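Local coordinates for protein CT_858 (Chlamydia trachomatis, PDB 3DOR) that probably acts as a secreted serine endopeptidase of the S41 type, cutting proteins internally, at residues K477-G491 with I525-P537. Sequence-based numbering, arbitrary orientation.
Sequences KDNDRALIVGTRTAG and IENIGVEPHIDLP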
ATOM      1  N   LYS B 477     -28.131  -4.695  19.417  1.00 23.18           N
ATOM      2  CA  LYS B 477     -28.487  -4.707  20.833  1.00 23.96           C
ATOM      3  C   LYS B 477     -28.924  -3.324  21.301  1.00 25.26           C
ATOM      4  O   LYS B 477     -30.004  -3.175  21.868  1.00 26.73           O
ATOM      5  CB  LYS B 477     -27.306  -5.175  21.684  1.00 21.40           C
ATOM      6  CG  LYS B 477     -27.650  -5.440  23.155  1.00 21.27           C
ATOM      7  CD  LYS B 477     -26.487  -6.157  23.848  1.00 22.02           C
ATOM      8  CE  LYS B 477     -26.904  -6.786  25.179  1.00 22.35           C
ATOM      9  NZ  LYS B 477     -27.313  -5.785  26.210  1.00 22.47           N
ATOM     10  N   ASP B 478     -28.093  -2.313  21.046  1.00 24.49           N
ATOM     11  CA  ASP B 478     -28.398  -0.950  21.479  1.00 25.38           C
ATOM     12  C   ASP B 478     -29.616  -0.309  20.805  1.00 25.53           C
ATOM     13  O   ASP B 478     -30.134   0.695  21.285  1.00 22.97           O
ATOM     14  CB  ASP B 478     -27.151  -0.056  21.329  1.00 24.42           C
ATOM     15  CG  ASP B 478     -26.028  -0.455  22.288  1.00 25.93           C
ATOM     16  OD1 ASP B 478     -26.234  -1.389  23.093  1.00 25.79           O
ATOM     17  OD2 ASP B 478     -24.938   0.154  22.253  1.00 28.67           O
ATOM     18  N   ASN B 479     -30.086  -0.901  19.711  1.00 26.54           N
ATOM     19  CA  ASN B 479     -31.267  -0.390  19.000  1.00 26.10           C
ATOM     20  C   ASN B 479     -32.440  -1.328  19.270  1.00 26.51           C
ATOM     21  O   ASN B 479     -33.521  -1.174  18.689  1.00 26.13           O
ATOM     22  CB  ASN B 479     -31.009  -0.314  17.484  1.00 25.76           C
ATOM     23  CG  ASN B 479     -30.178   0.901  17.083  1.00 26.72           C
ATOM     24  OD1 ASN B 479     -30.682   2.020  17.028  1.00 27.11           O
ATOM     25  ND2 ASN B 479     -28.899   0.681  16.807  1.00 25.27           N
ATOM     26  N   ASP B 480     -32.210  -2.308  20.147  1.00 26.84           N
ATOM     27  CA  ASP B 480     -33.232  -3.289  20.524  1.00 24.10           C
ATOM     28  C   ASP B 480     -33.836  -3.995  19.296  1.00 24.77           C
ATOM     29  O   ASP B 480     -35.046  -4.217  19.247  1.00 24.35           O
ATOM     30  CB  ASP B 480     -34.366  -2.601  21.304  1.00 25.93           C
ATOM     31  CG  ASP B 480     -33.894  -1.952  22.608  1.00 29.74           C
ATOM     32  OD1 ASP B 480     -34.131  -0.766  22.842  1.00 35.01           O
ATOM     33  OD2 ASP B 480     -33.243  -2.729  23.464  1.00 28.82           O
ATOM     34  N   ARG B 481     -33.006  -4.349  18.321  1.00 23.59           N
ATOM     35  CA  ARG B 481     -33.480  -5.013  17.098  1.00 25.94           C
ATOM     36  C   ARG B 481     -33.401  -6.534  17.208  1.00 23.95           C
ATOM     37  O   ARG B 481     -34.191  -7.254  16.599  1.00 24.92           O
ATOM     38  CB  ARG B 481     -32.621  -4.580  15.895  1.00 25.77           C
ATOM     39  CG  ARG B 481     -33.379  -4.022  14.698  1.00 35.13           C
ATOM     40  CD  ARG B 481     -33.850  -5.063  13.683  1.00 31.61           C
ATOM     41  NE  ARG B 481     -34.814  -5.963  14.273  1.00 37.34           N
ATOM     42  CZ  ARG B 481     -35.437  -6.943  13.633  1.00 33.31           C
ATOM     43  NH1 ARG B 481     -35.222  -7.164  12.345  1.00 30.18           N
ATOM     44  NH2 ARG B 481     -36.237  -7.740  14.317  1.00 31.80           N
ATOM     45  N   ALA B 482     -32.428  -7.020  17.965  1.00 21.68           N
ATOM     46  CA  ALA B 482     -32.243  -8.454  18.099  1.00 22.43           C
ATOM     47  C   ALA B 482     -31.839  -8.905  19.482  1.00 22.46           C
ATOM     48  O   ALA B 482     -31.328  -8.125  20.289  1.00 25.70           O
ATOM     49  CB  ALA B 482     -31.195  -8.935  17.095  1.00 20.26           C
ATOM     50  N   LEU B 483     -32.062 -10.189  19.734  1.00 22.61           N
ATOM     51  CA  LEU B 483     -31.706 -10.823  20.991  1.00 23.10           C
ATOM     52  C   LEU B 483     -30.263 -11.306  20.779  1.00 22.24           C
ATOM     53  O   LEU B 483     -29.998 -12.051  19.825  1.00 21.52           O
ATOM     54  CB  LEU B 483     -32.636 -12.013  21.223  1.00 22.81           C
ATOM     55  CG  LEU B 483     -32.965 -12.557  22.621  1.00 27.65           C
ATOM     56  CD1 LEU B 483     -32.549 -14.007  22.702  1.00 23.11           C
ATOM     57  CD2 LEU B 483     -32.317 -11.721  23.708  1.00 21.26           C
ATOM     58  N   ILE B 484     -29.332 -10.883  21.632  1.00 19.43           N
ATOM     59  CA  ILE B 484     -27.935 -11.296  21.476  1.00 21.72           C
ATOM     60  C   ILE B 484     -27.643 -12.400  22.490  1.00 22.70           C
ATOM     61  O   ILE B 484     -27.853 -12.223  23.690  1.00 23.09           O
ATOM     62  CB  ILE B 484     -26.948 -10.099  21.668  1.00 22.14           C
ATOM     63  CG1 ILE B 484     -27.009  -9.136  20.477  1.00 22.73           C
ATOM     64  CG2 ILE B 484     -25.514 -10.607  21.690  1.00 20.14           C
ATOM     65  CD1 ILE B 484     -28.313  -8.553  20.223  1.00 31.76           C
ATOM     66  N   VAL B 485     -27.147 -13.534  21.996  1.00 22.65           N
ATOM     67  CA  VAL B 485     -26.890 -14.695  22.839  1.00 23.78           C
ATOM     68  C   VAL B 485     -25.487 -15.279  22.673  1.00 22.68           C
ATOM     69  O   VAL B 485     -24.942 -15.278  21.577  1.00 25.80           O
ATOM     70  CB  VAL B 485     -27.926 -15.800  22.515  1.00 21.94           C
ATOM     71  CG1 VAL B 485     -27.740 -17.003  23.424  1.00 18.05           C
ATOM     72  CG2 VAL B 485     -29.333 -15.229  22.652  1.00 22.05           C
ATOM     73  N   GLY B 486     -24.914 -15.781  23.768  1.00 23.05           N
ATOM     74  CA  GLY B 486     -23.593 -16.390  23.716  1.00 22.54           C
ATOM     75  C   GLY B 486     -22.669 -15.827  24.780  1.00 24.76           C
ATOM     76  O   GLY B 486     -23.048 -15.704  25.953  1.00 23.24           O
ATOM     77  N   THR B 487     -21.444 -15.500  24.382  1.00 24.27           N
ATOM     78  CA  THR B 487     -20.506 -14.907  25.316  1.00 24.60           C
ATOM     79  C   THR B 487     -19.965 -13.595  24.750  1.00 24.83           C
ATOM     80  O   THR B 487     -19.908 -13.401  23.525  1.00 23.22           O
ATOM     81  CB  THR B 487     -19.333 -15.884  25.684  1.00 24.93           C
ATOM     82  OG1 THR B 487     -18.684 -16.373  24.501  1.00 24.27           O
ATOM     83  CG2 THR B 487     -19.875 -17.071  26.489  1.00 22.59           C
ATOM     84  N   ARG B 488     -19.597 -12.696  25.664  1.00 23.64           N
ATOM     85  CA  ARG B 488     -19.064 -11.372  25.360  1.00 21.97           C
ATOM     86  C   ARG B 488     -18.028 -11.375  24.237  1.00 21.15           C
ATOM     87  O   ARG B 488     -17.137 -12.232  24.203  1.00 19.31           O
ATOM     88  CB  ARG B 488     -18.451 -10.790  26.648  1.00 22.34           C
ATOM     89  CG  ARG B 488     -17.816  -9.420  26.530  1.00 22.77           C
ATOM     90  CD  ARG B 488     -17.169  -8.993  27.875  1.00 24.72           C
ATOM     91  NE  ARG B 488     -18.150  -8.864  28.955  1.00 22.47           N
ATOM     92  CZ  ARG B 488     -18.888  -7.781  29.184  1.00 23.17           C
ATOM     93  NH1 ARG B 488     -18.764  -6.708  28.415  1.00 22.14           N
ATOM     94  NH2 ARG B 488     -19.776  -7.779  30.172  1.00 23.47           N
ATOM     95  N   THR B 489     -18.135 -10.403  23.329  1.00 20.59           N
ATOM     96  CA  THR B 489     -17.197 -10.295  22.215  1.00 22.46           C
ATOM     97  C   THR B 489     -15.820  -9.796  22.692  1.00 26.53           C
ATOM     98  O   THR B 489     -15.684  -9.267  23.803  1.00 25.91           O
ATOM     99  CB  THR B 489     -17.760  -9.364  21.094  1.00 24.46           C
ATOM    100  OG1 THR B 489     -17.942  -8.039  21.607  1.00 25.04           O
ATOM    101  CG2 THR B 489     -19.125  -9.894  20.584  1.00 19.66           C
ATOM    102  N   ALA B 490     -14.807  -9.965  21.845  1.00 25.75           N
ATOM    103  CA  ALA B 490     -13.429  -9.595  22.170  1.00 25.30           C
ATOM    104  C   ALA B 490     -13.155  -8.146  22.546  1.00 26.13           C
ATOM    105  O   ALA B 490     -12.461  -7.875  23.526  1.00 26.09           O
ATOM    106  CB  ALA B 490     -12.511  -9.996  21.030  1.00 25.58           C
ATOM    107  N   GLY B 491     -13.667  -7.213  21.758  1.00 25.28           N
ATOM    108  CA  GLY B 491     -13.439  -5.819  22.061  1.00 26.37           C
ATOM    109  C   GLY B 491     -12.306  -5.160  21.296  1.00 27.59           C
ATOM    110  O   GLY B 491     -11.368  -4.620  21.895  1.00 26.67           O
ATOM    111  N   ILE B 525     -15.746   0.157  23.417  1.00 26.66           N
ATOM    112  CA  ILE B 525     -15.789  -1.241  23.008  1.00 25.88           C
ATOM    113  C   ILE B 525     -14.444  -1.918  23.252  1.00 25.60           C
ATOM    114  O   ILE B 525     -14.395  -3.100  23.579  1.00 25.32           O
ATOM    115  CB  ILE B 525     -16.151  -1.382  21.497  1.00 29.64           C
ATOM    116  CG1 ILE B 525     -17.505  -0.730  21.226  1.00 28.98           C
ATOM    117  CG2 ILE B 525     -16.216  -2.863  21.089  1.00 24.31           C
ATOM    118  CD1 ILE B 525     -18.614  -1.316  22.055  1.00 36.35           C
ATOM    119  N   GLU B 526     -13.360  -1.159  23.093  1.00 25.19           N
ATOM    120  CA  GLU B 526     -11.998  -1.671  23.283  1.00 25.35           C
ATOM    121  C   GLU B 526     -11.879  -2.504  24.559  1.00 24.01           C
ATOM    122  O   GLU B 526     -12.252  -2.037  25.633  1.00 24.60           O
ATOM    123  CB  GLU B 526     -11.006  -0.498  23.341  1.00 24.45           C
ATOM    124  CG  GLU B 526      -9.535  -0.900  23.303  1.00 25.17           C
ATOM    125  CD  GLU B 526      -9.144  -1.596  22.009  1.00 26.37           C
ATOM    126  OE1 GLU B 526      -9.884  -1.465  21.013  1.00 28.43           O
ATOM    127  OE2 GLU B 526      -8.084  -2.266  21.982  1.00 25.04           O
ATOM    128  N   ASN B 527     -11.375  -3.732  24.430  1.00 23.04           N
ATOM    129  CA  ASN B 527     -11.193  -4.646  25.563  1.00 24.88           C
ATOM    130  C   ASN B 527     -12.459  -5.182  26.218  1.00 24.33           C
ATOM    131  O   ASN B 527     -12.595  -6.389  26.415  1.00 26.03           O
ATOM    132  CB  ASN B 527     -10.342  -3.980  26.656  1.00 24.72           C
ATOM    133  CG  ASN B 527      -8.918  -3.762  26.223  1.00 25.21           C
ATOM    134  OD1 ASN B 527      -8.185  -4.716  25.954  1.00 26.23           O
ATOM    135  ND2 ASN B 527      -8.514  -2.500  26.137  1.00 25.84           N
ATOM    136  N   ILE B 528     -13.363  -4.273  26.575  1.00 26.08           N
ATOM    137  CA  ILE B 528     -14.621  -4.610  27.244  1.00 29.41           C
ATOM    138  C   ILE B 528     -15.603  -5.399  26.372  1.00 28.34           C
ATOM    139  O   ILE B 528     -16.417  -6.161  26.879  1.00 27.46           O
ATOM    140  CB  ILE B 528     -15.343  -3.329  27.733  1.00 31.47           C
ATOM    141  CG1 ILE B 528     -14.421  -2.526  28.647  1.00 34.77           C
ATOM    142  CG2 ILE B 528     -16.606  -3.696  28.490  1.00 37.40           C
ATOM    143  CD1 ILE B 528     -13.852  -3.325  29.794  1.00 29.40           C
ATOM    144  N   GLY B 529     -15.534  -5.190  25.064  1.00 26.54           N
ATOM    145  CA  GLY B 529     -16.419  -5.897  24.166  1.00 25.40           C
ATOM    146  C   GLY B 529     -17.889  -5.595  24.349  1.00 25.01           C
ATOM    147  O   GLY B 529     -18.279  -4.620  24.997  1.00 23.86           O
ATOM    148  N   VAL B 530     -18.711  -6.456  23.765  1.00 23.55           N
ATOM    149  CA  VAL B 530     -20.150  -6.306  23.817  1.00 21.36           C
ATOM    150  C   VAL B 530     -20.748  -7.510  24.521  1.00 22.51           C
ATOM    151  O   VAL B 530     -20.495  -8.663  24.149  1.00 21.05           O
ATOM    152  CB  VAL B 530     -20.729  -6.220  22.395  1.00 24.99           C
ATOM    153  CG1 VAL B 530     -22.230  -6.029  22.445  1.00 22.92           C
ATOM    154  CG2 VAL B 530     -20.054  -5.087  21.641  1.00 26.78           C
ATOM    155  N   GLU B 531     -21.541  -7.224  25.543  1.00 22.04           N
ATOM    156  CA  GLU B 531     -22.197  -8.248  26.325  1.00 24.24           C
ATOM    157  C   GLU B 531     -23.470  -8.704  25.628  1.00 25.82           C
ATOM    158  O   GLU B 531     -24.116  -7.927  24.919  1.00 26.22           O
ATOM    159  CB  GLU B 531     -22.551  -7.701  27.720  1.00 25.46           C
ATOM    160  CG  GLU B 531     -23.761  -6.738  27.778  1.00 24.59           C
ATOM    161  CD  GLU B 531     -23.545  -5.395  27.052  1.00 29.95           C
ATOM    162  OE1 GLU B 531     -22.383  -4.966  26.876  1.00 27.55           O
ATOM    163  OE2 GLU B 531     -24.552  -4.751  26.674  1.00 27.88           O
ATOM    164  N   PRO B 532     -23.831  -9.984  25.799  1.00 25.88           N
ATOM    165  CA  PRO B 532     -25.048 -10.527  25.189  1.00 24.99           C
ATOM    166  C   PRO B 532     -26.192 -10.273  26.163  1.00 24.80           C
ATOM    167  O   PRO B 532     -25.947  -9.887  27.301  1.00 21.54           O
ATOM    168  CB  PRO B 532     -24.741 -12.015  25.080  1.00 25.60           C
ATOM    169  CG  PRO B 532     -23.924 -12.262  26.336  1.00 27.28           C
ATOM    170  CD  PRO B 532     -22.979 -11.065  26.334  1.00 26.15           C
ATOM    171  N   HIS B 533     -27.431 -10.460  25.711  1.00 23.22           N
ATOM    172  CA  HIS B 533     -28.591 -10.314  26.590  1.00 23.35           C
ATOM    173  C   HIS B 533     -28.554 -11.563  27.464  1.00 22.84           C
ATOM    174  O   HIS B 533     -28.769 -11.496  28.664  1.00 24.08           O
ATOM    175  CB  HIS B 533     -29.910 -10.344  25.805  1.00 22.62           C
ATOM    176  CG  HIS B 533     -30.163  -9.125  24.981  1.00 22.97           C
ATOM    177  ND1 HIS B 533     -30.729  -7.978  25.503  1.00 24.88           N
ATOM    178  CD2 HIS B 533     -29.973  -8.887  23.662  1.00 17.83           C
ATOM    179  CE1 HIS B 533     -30.886  -7.090  24.535  1.00 22.68           C
ATOM    180  NE2 HIS B 533     -30.435  -7.617  23.410  1.00 23.03           N
ATOM    181  N   ILE B 534     -28.275 -12.705  26.839  1.00 22.78           N
ATOM    182  CA  ILE B 534     -28.231 -13.977  27.549  1.00 23.68           C
ATOM    183  C   ILE B 534     -26.842 -14.612  27.473  1.00 24.51           C
ATOM    184  O   ILE B 534     -26.378 -14.968  26.391  1.00 22.33           O
ATOM    185  CB  ILE B 534     -29.247 -14.997  26.953  1.00 24.25           C
ATOM    186  CG1 ILE B 534     -30.667 -14.415  26.933  1.00 21.90           C
ATOM    187  CG2 ILE B 534     -29.191 -16.293  27.745  1.00 23.97           C
ATOM    188  CD1 ILE B 534     -31.231 -14.066  28.291  1.00 23.97           C
ATOM    189  N   ASP B 535     -26.187 -14.759  28.619  1.00 24.87           N
ATOM    190  CA  ASP B 535     -24.869 -15.372  28.650  1.00 26.62           C
ATOM    191  C   ASP B 535     -25.067 -16.876  28.514  1.00 25.35           C
ATOM    192  O   ASP B 535     -25.672 -17.501  29.370  1.00 25.66           O
ATOM    193  CB  ASP B 535     -24.160 -15.046  29.958  1.00 28.48           C
ATOM    194  CG  ASP B 535     -22.768 -15.631  30.015  1.00 34.83           C
ATOM    195  OD1 ASP B 535     -22.621 -16.797  30.434  1.00 40.45           O
ATOM    196  OD2 ASP B 535     -21.817 -14.934  29.622  1.00 37.80           O
ATOM    197  N   LEU B 536     -24.562 -17.443  27.425  1.00 26.35           N
ATOM    198  CA  LEU B 536     -24.719 -18.863  27.148  1.00 25.59           C
ATOM    199  C   LEU B 536     -23.403 -19.459  26.675  1.00 26.81           C
ATOM    200  O   LEU B 536     -23.160 -19.570  25.470  1.00 27.95           O
ATOM    201  CB  LEU B 536     -25.762 -19.055  26.050  1.00 25.34           C
ATOM    202  CG  LEU B 536     -26.791 -20.185  26.066  1.00 26.47           C
ATOM    203  CD1 LEU B 536     -27.113 -20.525  24.623  1.00 24.69           C
ATOM    204  CD2 LEU B 536     -26.298 -21.416  26.808  1.00 28.71           C
ATOM    205  N   PRO B 537     -22.527 -19.835  27.614  1.00 25.92           N
ATOM    206  CA  PRO B 537     -21.242 -20.424  27.233  1.00 23.57           C
ATOM    207  C   PRO B 537     -21.424 -21.868  26.796  1.00 23.61           C
ATOM    208  O   PRO B 537     -22.474 -22.460  27.020  1.00 25.80           O
ATOM    209  CB  PRO B 537     -20.418 -20.312  28.517  1.00 24.54           C
ATOM    210  CG  PRO B 537     -21.471 -20.512  29.595  1.00 25.91           C
ATOM    211  CD  PRO B 537     -22.620 -19.648  29.077  1.00 26.04           C
TER
HETATM  212  O   HOH W   1     -20.676  -4.429  28.858  1.00 24.64           O
HETATM  213  O   HOH W   2     -20.230 -13.453  28.508  1.00 28.49           O
HETATM  214  O   HOH W   3      -8.560  -4.777  21.227  1.00 36.95           O
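Lys477, at the end of helix 468-478, reaches across His533 to Glu531. Its CG is anti to the backbone N (chi1 -170°), and the chain runs out straight until it bends at the last torsion. That lays CE over the centre of the His533 ring, 3.9 Å from the centroid, a CH-pi contact, and brings NZ to 3.0 Å from Glu531 OE2 in a salt bridge on the anti side of the carboxylate. Arg519 pairs with the other oxygen, OE1, so two cations probably stabilise the charged form of Glu531.

The tight part is the short parallel pairing of 483-486 with 534-535. Ile484 O takes both His533 N, at 2.7 Å, and Ile534 N; Gly486 N then bonds Ile534 O, and Gly486 O receives Leu536 N. Pro532 packs its ring over this backbone, with Ile484 CG2 3.8 Å from Pro532 CB. Farther along, Thr489 grips Val530 twice: its N bonds Val530 O, while OG1, 2.8 Å from Val530 N, is also tied to Asp470.

The Arg488 side is looser and wetter. NH1 reaches Ile528 O at 2.9 Å, tilted from the guanidinium plane, and one guanidinium face lies over Glu531 CB. A water links NH1 to Glu531 OE1.

Strand 534-535 edges the mixed sheet of the S41 peptidase region, a family of the ClpP/crotonase clan, and 483-486 separates it from 457-461. Helix 549-564 packs on Leu483, Val485 and Leu536, while helix 25-32 meets the turn at Glu526 to Ile528.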